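Local coordinates for protein cytochrome P450 268A2 Cyp268A2 (Mycobacterium marinum, PDB 6BLD) that is a cytochrome P450, a haem protein, that binds (3E,5E)-6,10-dimethylundeca-3,5,9-trien-2-one in a pocket near its haem, at residues K274-L286 against C347-N359. Numbering follows the deposited sequence.
Sequences KALTDFPSQKAWL and CHPERLDLSRSPN
Phe-279, at the kink where one helix ends and the next begins, lays a face of its ring on the CB of Leu-352, a CH-pi contact 3.7 Å from CB to the ring centroid and 15° off the normal. With CG anti to its own carbonyl carbon (chi1 -64°), the ring leans over the extended backbone at Leu-352, and its CZ lies 3.6 Å from Leu-352 N. The isobutyl end of the leucine continues past the ring to the preceding helical turn, where CD2 packs 3.8 Å from Ala-275 CB. Trp-304 of helix 290-305 joins this cluster, touching Ala-275 and Leu-352 and meeting the Phe-279 ring nearly at right angles.

In the cytochrome P450 fold, helix 247-278 is the long I-helix and 280-288 the J-helix that follows it; residues 347-359 belong to the meander region that leads toward the haem-binding loop. The contact thus joins the I-J corner to the meander, with the Leu-352 side chain about 13 Å from the haem. The meander is also tied to the ExxR motif of the K-helix, 290-305: Arg-356 NE forms a salt bridge with Glu-300, which accepts Asp-353 N as well, and Pro-349 O accepts from Arg-303.

Further along, Leu-354 CD1 sits in the corner between the two helices, against Leu-276 of the first and Leu-286 and Gln-282 of the second, 3.4 Å from Gln-282 O. Its CB packs 3.5 Å from CZ3 of Trp-285. The indole, which makes a cation-pi contact with Arg-293, extends onward to Ser-355, whose CB is 3.4 Å from Trp-285 CZ2. In the type I turn from Asp-353 to Arg-356, Asp-353 OD1 accepts both Ser-355 OG (2.7 Å) and, from above the carboxylate plane, Ser-355 N, the latter forming an Asx turn. The guanidinium of Arg-356, with one face against Asp-353 CB, donates through NH1 to Cys-347 O.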
ATOM      1  N   LYS A 274      13.723 -10.583   2.994  1.00 22.31           N
ATOM      2  CA  LYS A 274      14.360 -10.455   4.301  1.00 22.98           C
ATOM      3  C   LYS A 274      13.730 -11.401   5.316  1.00 22.70           C
ATOM      4  O   LYS A 274      14.432 -11.971   6.158  1.00 23.37           O
ATOM      5  CB  LYS A 274      14.274  -9.007   4.783  1.00 22.98           C
ATOM      6  CG  LYS A 274      14.852  -8.772   6.170  1.00 23.92           C
ATOM      7  CD  LYS A 274      16.335  -9.104   6.216  1.00 25.95           C
ATOM      8  CE  LYS A 274      16.968  -8.613   7.507  1.00 27.35           C
ATOM      9  NZ  LYS A 274      16.250  -7.427   8.052  1.00 27.58           N
ATOM     10  N   ALA A 275      12.408 -11.582   5.249  1.00 22.22           N
ATOM     11  CA  ALA A 275      11.738 -12.510   6.155  1.00 22.27           C
ATOM     12  C   ALA A 275      12.177 -13.946   5.898  1.00 23.04           C
ATOM     13  O   ALA A 275      12.383 -14.717   6.844  1.00 23.36           O
ATOM     14  CB  ALA A 275      10.222 -12.378   6.018  1.00 21.58           C
ATOM     15  N   LEU A 276      12.319 -14.327   4.626  1.00 23.27           N
ATOM     16  CA  LEU A 276      12.827 -15.657   4.308  1.00 24.21           C
ATOM     17  C   LEU A 276      14.264 -15.831   4.781  1.00 24.97           C
ATOM     18  O   LEU A 276      14.659 -16.937   5.169  1.00 26.02           O
ATOM     19  CB  LEU A 276      12.726 -15.914   2.805  1.00 24.40           C
ATOM     20  CG  LEU A 276      11.313 -16.002   2.222  1.00 24.09           C
ATOM     21  CD1 LEU A 276      11.367 -16.290   0.731  1.00 24.37           C
ATOM     22  CD2 LEU A 276      10.494 -17.062   2.947  1.00 24.34           C
ATOM     23  N   THR A 277      15.057 -14.757   4.760  1.00 24.69           N
ATOM     24  CA  THR A 277      16.426 -14.835   5.260  1.00 25.91           C
ATOM     25  C   THR A 277      16.453 -14.944   6.779  1.00 25.97           C
ATOM     26  O   THR A 277      17.259 -15.695   7.340  1.00 26.84           O
ATOM     27  CB  THR A 277      17.224 -13.614   4.796  1.00 26.52           C
ATOM     28  OG1 THR A 277      17.233 -13.560   3.365  1.00 26.99           O
ATOM     29  CG2 THR A 277      18.657 -13.681   5.305  1.00 27.55           C
ATOM     30  N   ASP A 278      15.577 -14.203   7.460  1.00 25.21           N
ATOM     31  CA  ASP A 278      15.540 -14.220   8.916  1.00 25.24           C
ATOM     32  C   ASP A 278      14.918 -15.492   9.476  1.00 25.04           C
ATOM     33  O   ASP A 278      15.124 -15.799  10.654  1.00 26.18           O
ATOM     34  CB  ASP A 278      14.773 -13.001   9.435  1.00 24.69           C
ATOM     35  CG  ASP A 278      15.469 -11.693   9.114  1.00 24.89           C
ATOM     36  OD1 ASP A 278      16.681 -11.722   8.813  1.00 25.66           O
ATOM     37  OD2 ASP A 278      14.806 -10.635   9.162  1.00 24.34           O
ATOM     38  N   PHE A 279      14.165 -16.235   8.666  1.00 24.24           N
ATOM     39  CA  PHE A 279      13.520 -17.476   9.096  1.00 24.52           C
ATOM     40  C   PHE A 279      13.820 -18.562   8.071  1.00 25.12           C
ATOM     41  O   PHE A 279      12.958 -18.918   7.256  1.00 25.33           O
ATOM     42  CB  PHE A 279      12.014 -17.285   9.274  1.00 23.77           C
ATOM     43  CG  PHE A 279      11.650 -16.311  10.360  1.00 23.37           C
ATOM     44  CD1 PHE A 279      11.587 -14.952  10.099  1.00 22.72           C
ATOM     45  CD2 PHE A 279      11.370 -16.755  11.642  1.00 23.72           C
ATOM     46  CE1 PHE A 279      11.253 -14.055  11.096  1.00 22.22           C
ATOM     47  CE2 PHE A 279      11.037 -15.863  12.643  1.00 23.16           C
ATOM     48  CZ  PHE A 279      10.977 -14.511  12.369  1.00 22.43           C
ATOM     49  N   PRO A 280      15.039 -19.112   8.083  1.00 25.81           N
ATOM     50  CA  PRO A 280      15.381 -20.151   7.096  1.00 26.17           C
ATOM     51  C   PRO A 280      14.510 -21.392   7.184  1.00 26.39           C
ATOM     52  O   PRO A 280      14.238 -22.016   6.150  1.00 26.39           O
ATOM     53  CB  PRO A 280      16.847 -20.471   7.419  1.00 27.52           C
ATOM     54  CG  PRO A 280      17.359 -19.265   8.127  1.00 27.32           C
ATOM     55  CD  PRO A 280      16.198 -18.728   8.906  1.00 26.54           C
ATOM     56  N   SER A 281      14.071 -21.780   8.385  1.00 26.25           N
ATOM     57  CA  SER A 281      13.211 -22.952   8.502  1.00 26.21           C
ATOM     58  C   SER A 281      11.859 -22.722   7.841  1.00 24.84           C
ATOM     59  O   SER A 281      11.231 -23.676   7.367  1.00 25.08           O
ATOM     60  CB  SER A 281      13.029 -23.334   9.973  1.00 26.71           C
ATOM     61  OG  SER A 281      12.024 -22.544  10.587  1.00 26.26           O
ATOM     62  N   GLN A 282      11.397 -21.471   7.798  1.00 23.70           N
ATOM     63  CA  GLN A 282      10.160 -21.169   7.090  1.00 22.93           C
ATOM     64  C   GLN A 282      10.352 -21.264   5.581  1.00 23.28           C
ATOM     65  O   GLN A 282       9.454 -21.715   4.862  1.00 22.84           O
ATOM     66  CB  GLN A 282       9.655 -19.782   7.485  1.00 21.94           C
ATOM     67  CG  GLN A 282       9.208 -19.683   8.932  1.00 21.95           C
ATOM     68  CD  GLN A 282       7.997 -20.549   9.220  1.00 22.12           C
ATOM     69  OE1 GLN A 282       7.976 -21.308  10.189  1.00 30.76           O
ATOM     70  NE2 GLN A 282       6.986 -20.452   8.369  1.00 21.62           N
ATOM     71  N   LYS A 283      11.520 -20.847   5.085  1.00 24.11           N
ATOM     72  CA  LYS A 283      11.802 -20.977   3.660  1.00 24.46           C
ATOM     73  C   LYS A 283      11.906 -22.442   3.251  1.00 24.69           C
ATOM     74  O   LYS A 283      11.384 -22.836   2.201  1.00 24.31           O
ATOM     75  CB  LYS A 283      13.086 -20.227   3.308  1.00 25.50           C
ATOM     76  CG  LYS A 283      13.446 -20.263   1.832  1.00 26.83           C
ATOM     77  CD  LYS A 283      14.951 -20.195   1.633  1.00 28.85           C
ATOM     78  CE  LYS A 283      15.337 -19.039   0.727  1.00 29.75           C
ATOM     79  NZ  LYS A 283      16.678 -19.242   0.106  1.00 31.39           N
ATOM     80  N   ALA A 284      12.572 -23.262   4.068  1.00 25.07           N
ATOM     81  CA  ALA A 284      12.664 -24.687   3.768  1.00 26.10           C
ATOM     82  C   ALA A 284      11.297 -25.356   3.816  1.00 26.01           C
ATOM     83  O   ALA A 284      11.032 -26.284   3.043  1.00 26.61           O
ATOM     84  CB  ALA A 284      13.627 -25.370   4.740  1.00 27.05           C
ATOM     85  N   TRP A 285      10.417 -24.899   4.710  1.00 25.36           N
ATOM     86  CA  TRP A 285       9.064 -25.441   4.760  1.00 25.29           C
ATOM     87  C   TRP A 285       8.295 -25.122   3.484  1.00 24.81           C
ATOM     88  O   TRP A 285       7.606 -25.988   2.934  1.00 25.27           O
ATOM     89  CB  TRP A 285       8.331 -24.895   5.985  1.00 24.72           C
ATOM     90  CG  TRP A 285       6.889 -25.296   6.066  1.00 27.29           C
ATOM     91  CD1 TRP A 285       6.384 -26.433   6.627  1.00 28.06           C
ATOM     92  CD2 TRP A 285       5.764 -24.557   5.576  1.00 23.78           C
ATOM     93  NE1 TRP A 285       5.015 -26.448   6.515  1.00 25.11           N
ATOM     94  CE2 TRP A 285       4.609 -25.309   5.873  1.00 25.70           C
ATOM     95  CE3 TRP A 285       5.621 -23.335   4.913  1.00 23.49           C
ATOM     96  CZ2 TRP A 285       3.331 -24.877   5.530  1.00 25.13           C
ATOM     97  CZ3 TRP A 285       4.350 -22.909   4.573  1.00 23.28           C
ATOM     98  CH2 TRP A 285       3.222 -23.677   4.884  1.00 23.84           C
ATOM     99  N   LEU A 286       8.405 -23.884   2.996  1.00 23.96           N
ATOM    100  CA  LEU A 286       7.736 -23.520   1.753  1.00 23.84           C
ATOM    101  C   LEU A 286       8.320 -24.281   0.568  1.00 24.38           C
ATOM    102  O   LEU A 286       7.579 -24.750  -0.301  1.00 24.63           O
ATOM    103  CB  LEU A 286       7.838 -22.011   1.529  1.00 22.59           C
ATOM    104  CG  LEU A 286       7.317 -21.463   0.200  1.00 22.22           C
ATOM    105  CD1 LEU A 286       5.861 -21.850  -0.010  1.00 22.14           C
ATOM    106  CD2 LEU A 286       7.488 -19.950   0.146  1.00 21.31           C
ATOM    107  N   CYS A 347      -1.617 -15.848  16.939  1.00 31.35           N
ATOM    108  CA  CYS A 347      -0.765 -16.603  17.849  1.00 33.11           C
ATOM    109  C   CYS A 347       0.684 -16.355  17.447  1.00 32.58           C
ATOM    110  O   CYS A 347       1.122 -16.797  16.379  1.00 32.53           O
ATOM    111  CB  CYS A 347      -1.105 -18.090  17.810  1.00 35.21           C
ATOM    112  SG  CYS A 347      -0.046 -19.112  18.851  1.00 37.83           S
ATOM    113  N   HIS A 348       1.421 -15.646  18.303  1.00 30.59           N
ATOM    114  CA  HIS A 348       2.806 -15.254  18.060  1.00 29.14           C
ATOM    115  C   HIS A 348       2.938 -14.507  16.737  1.00 27.34           C
ATOM    116  O   HIS A 348       3.570 -15.013  15.800  1.00 27.20           O
ATOM    117  CB  HIS A 348       3.724 -16.478  18.073  1.00 30.04           C
ATOM    118  CG  HIS A 348       3.838 -17.133  19.414  1.00 31.75           C
ATOM    119  ND1 HIS A 348       4.669 -16.659  20.406  1.00 32.46           N
ATOM    120  CD2 HIS A 348       3.223 -18.224  19.927  1.00 32.77           C
ATOM    121  CE1 HIS A 348       4.563 -17.430  21.473  1.00 33.53           C
ATOM    122  NE2 HIS A 348       3.691 -18.388  21.209  1.00 33.69           N
ATOM    123  N   PRO A 349       2.368 -13.303  16.620  1.00 25.65           N
ATOM    124  CA  PRO A 349       2.502 -12.555  15.360  1.00 24.15           C
ATOM    125  C   PRO A 349       3.909 -12.041  15.111  1.00 23.57           C
ATOM    126  O   PRO A 349       4.219 -11.664  13.974  1.00 22.67           O
ATOM    127  CB  PRO A 349       1.509 -11.399  15.532  1.00 23.64           C
ATOM    128  CG  PRO A 349       1.450 -11.186  17.005  1.00 24.29           C
ATOM    129  CD  PRO A 349       1.619 -12.544  17.638  1.00 25.34           C
ATOM    130  N   GLU A 350       4.767 -12.015  16.133  1.00 23.64           N
ATOM    131  CA  GLU A 350       6.143 -11.567  15.961  1.00 23.42           C
ATOM    132  C   GLU A 350       7.015 -12.594  15.251  1.00 23.52           C
ATOM    133  O   GLU A 350       8.145 -12.267  14.874  1.00 23.57           O
ATOM    134  CB  GLU A 350       6.754 -11.225  17.320  1.00 24.05           C
ATOM    135  CG  GLU A 350       7.168 -12.437  18.142  1.00 25.22           C
ATOM    136  CD  GLU A 350       5.994 -13.113  18.826  1.00 25.85           C
ATOM    137  OE1 GLU A 350       4.898 -12.516  18.858  1.00 25.80           O
ATOM    138  OE2 GLU A 350       6.168 -14.242  19.332  1.00 27.08           O
ATOM    139  N   ARG A 351       6.527 -13.816  15.066  1.00 23.62           N
ATOM    140  CA  ARG A 351       7.265 -14.867  14.381  1.00 24.01           C
ATOM    141  C   ARG A 351       6.632 -15.138  13.024  1.00 22.66           C
ATOM    142  O   ARG A 351       5.403 -15.176  12.898  1.00 21.94           O
ATOM    143  CB  ARG A 351       7.293 -16.153  15.211  1.00 25.76           C
ATOM    144  CG  ARG A 351       8.117 -16.045  16.481  1.00 27.79           C
ATOM    145  CD  ARG A 351       8.198 -17.378  17.210  1.00 30.19           C
ATOM    146  NE  ARG A 351       8.947 -18.382  16.459  1.00 31.88           N
ATOM    147  CZ  ARG A 351      10.275 -18.422  16.378  1.00 33.34           C
ATOM    148  NH1 ARG A 351      11.008 -17.508  16.998  1.00 33.89           N
ATOM    149  NH2 ARG A 351      10.869 -19.377  15.675  1.00 33.84           N
ATOM    150  N   LEU A 352       7.475 -15.320  12.012  1.00 21.86           N
ATOM    151  CA  LEU A 352       6.985 -15.625  10.675  1.00 21.29           C
ATOM    152  C   LEU A 352       6.497 -17.067  10.624  1.00 21.37           C
ATOM    153  O   LEU A 352       7.267 -18.000  10.871  1.00 22.18           O
ATOM    154  CB  LEU A 352       8.082 -15.392   9.639  1.00 21.44           C
ATOM    155  CG  LEU A 352       7.641 -15.437   8.173  1.00 20.85           C
ATOM    156  CD1 LEU A 352       6.908 -14.159   7.797  1.00 19.64           C
ATOM    157  CD2 LEU A 352       8.834 -15.664   7.258  1.00 21.04           C
ATOM    158  N   ASP A 353       5.215 -17.250  10.311  1.00 20.77           N
ATOM    159  CA  ASP A 353       4.604 -18.574  10.191  1.00 21.40           C
ATOM    160  C   ASP A 353       3.869 -18.620   8.855  1.00 20.92           C
ATOM    161  O   ASP A 353       2.698 -18.238   8.764  1.00 19.48           O
ATOM    162  CB  ASP A 353       3.674 -18.864  11.366  1.00 21.78           C
ATOM    163  CG  ASP A 353       3.083 -20.261  11.311  1.00 22.55           C
ATOM    164  OD1 ASP A 353       3.601 -21.101  10.544  1.00 22.96           O
ATOM    165  OD2 ASP A 353       2.100 -20.519  12.036  1.00 22.83           O
ATOM    166  N   LEU A 354       4.563 -19.098   7.819  1.00 20.96           N
ATOM    167  CA  LEU A 354       3.986 -19.226   6.487  1.00 20.51           C
ATOM    168  C   LEU A 354       2.869 -20.259   6.422  1.00 20.78           C
ATOM    169  O   LEU A 354       2.199 -20.358   5.389  1.00 20.34           O
ATOM    170  CB  LEU A 354       5.082 -19.583   5.479  1.00 20.33           C
ATOM    171  CG  LEU A 354       6.305 -18.662   5.447  1.00 20.07           C
ATOM    172  CD1 LEU A 354       7.311 -19.128   4.401  1.00 20.57           C
ATOM    173  CD2 LEU A 354       5.889 -17.221   5.192  1.00 20.63           C
ATOM    174  N   SER A 355       2.661 -21.032   7.487  1.00 20.99           N
ATOM    175  CA  SER A 355       1.568 -21.987   7.572  1.00 21.51           C
ATOM    176  C   SER A 355       0.363 -21.434   8.320  1.00 21.15           C
ATOM    177  O   SER A 355      -0.599 -22.172   8.546  1.00 21.64           O
ATOM    178  CB  SER A 355       2.042 -23.273   8.252  1.00 24.15           C
ATOM    179  OG  SER A 355       2.111 -23.108   9.658  1.00 24.08           O
ATOM    180  N   ARG A 356       0.397 -20.159   8.706  1.00 20.39           N
ATOM    181  CA  ARG A 356      -0.647 -19.598   9.556  1.00 24.11           C
ATOM    182  C   ARG A 356      -2.012 -19.725   8.893  1.00 23.82           C
ATOM    183  O   ARG A 356      -2.236 -19.195   7.800  1.00 19.63           O
ATOM    184  CB  ARG A 356      -0.342 -18.135   9.871  1.00 19.34           C
ATOM    185  CG  ARG A 356      -1.198 -17.556  10.988  1.00 22.01           C
ATOM    186  CD  ARG A 356      -0.991 -16.058  11.135  1.00 18.45           C
ATOM    187  NE  ARG A 356       0.414 -15.715  11.340  1.00 18.40           N
ATOM    188  CZ  ARG A 356       1.036 -15.786  12.512  1.00 19.28           C
ATOM    189  NH1 ARG A 356       0.379 -16.190  13.589  1.00 19.29           N
ATOM    190  NH2 ARG A 356       2.316 -15.452  12.607  1.00 19.08           N
ATOM    191  N   SER A 357      -2.916 -20.445   9.554  1.00 23.88           N
ATOM    192  CA  SER A 357      -4.281 -20.624   9.080  1.00 23.58           C
ATOM    193  C   SER A 357      -5.211 -20.771  10.280  1.00 23.19           C
ATOM    194  O   SER A 357      -5.034 -21.687  11.091  1.00 23.84           O
ATOM    195  CB  SER A 357      -4.385 -21.844   8.164  1.00 24.49           C
ATOM    196  OG  SER A 357      -5.581 -21.805   7.405  1.00 24.42           O
ATOM    197  N   PRO A 358      -6.207 -19.883  10.437  1.00 22.47           N
ATOM    198  CA  PRO A 358      -6.497 -18.767   9.531  1.00 21.20           C
ATOM    199  C   PRO A 358      -5.516 -17.609   9.676  1.00 19.91           C
ATOM    200  O   PRO A 358      -4.770 -17.551  10.651  1.00 20.24           O
ATOM    201  CB  PRO A 358      -7.901 -18.335   9.955  1.00 21.49           C
ATOM    202  CG  PRO A 358      -7.956 -18.665  11.403  1.00 22.27           C
ATOM    203  CD  PRO A 358      -7.148 -19.927  11.571  1.00 22.85           C
ATOM    204  N   ASN A 359      -5.520 -16.702   8.702  1.00 18.68           N
ATOM    205  CA  ASN A 359      -4.665 -15.516   8.715  1.00 18.87           C
ATOM    206  C   ASN A 359      -5.540 -14.299   8.448  1.00 18.88           C
ATOM    207  O   ASN A 359      -5.562 -13.767   7.331  1.00 19.61           O
ATOM    208  CB  ASN A 359      -3.540 -15.630   7.686  1.00 18.56           C
ATOM    209  CG  ASN A 359      -2.380 -14.704   7.987  1.00 18.01           C
ATOM    210  OD1 ASN A 359      -2.508 -13.764   8.773  1.00 18.17           O
ATOM    211  ND2 ASN A 359      -1.237 -14.965   7.364  1.00 17.94           N
TER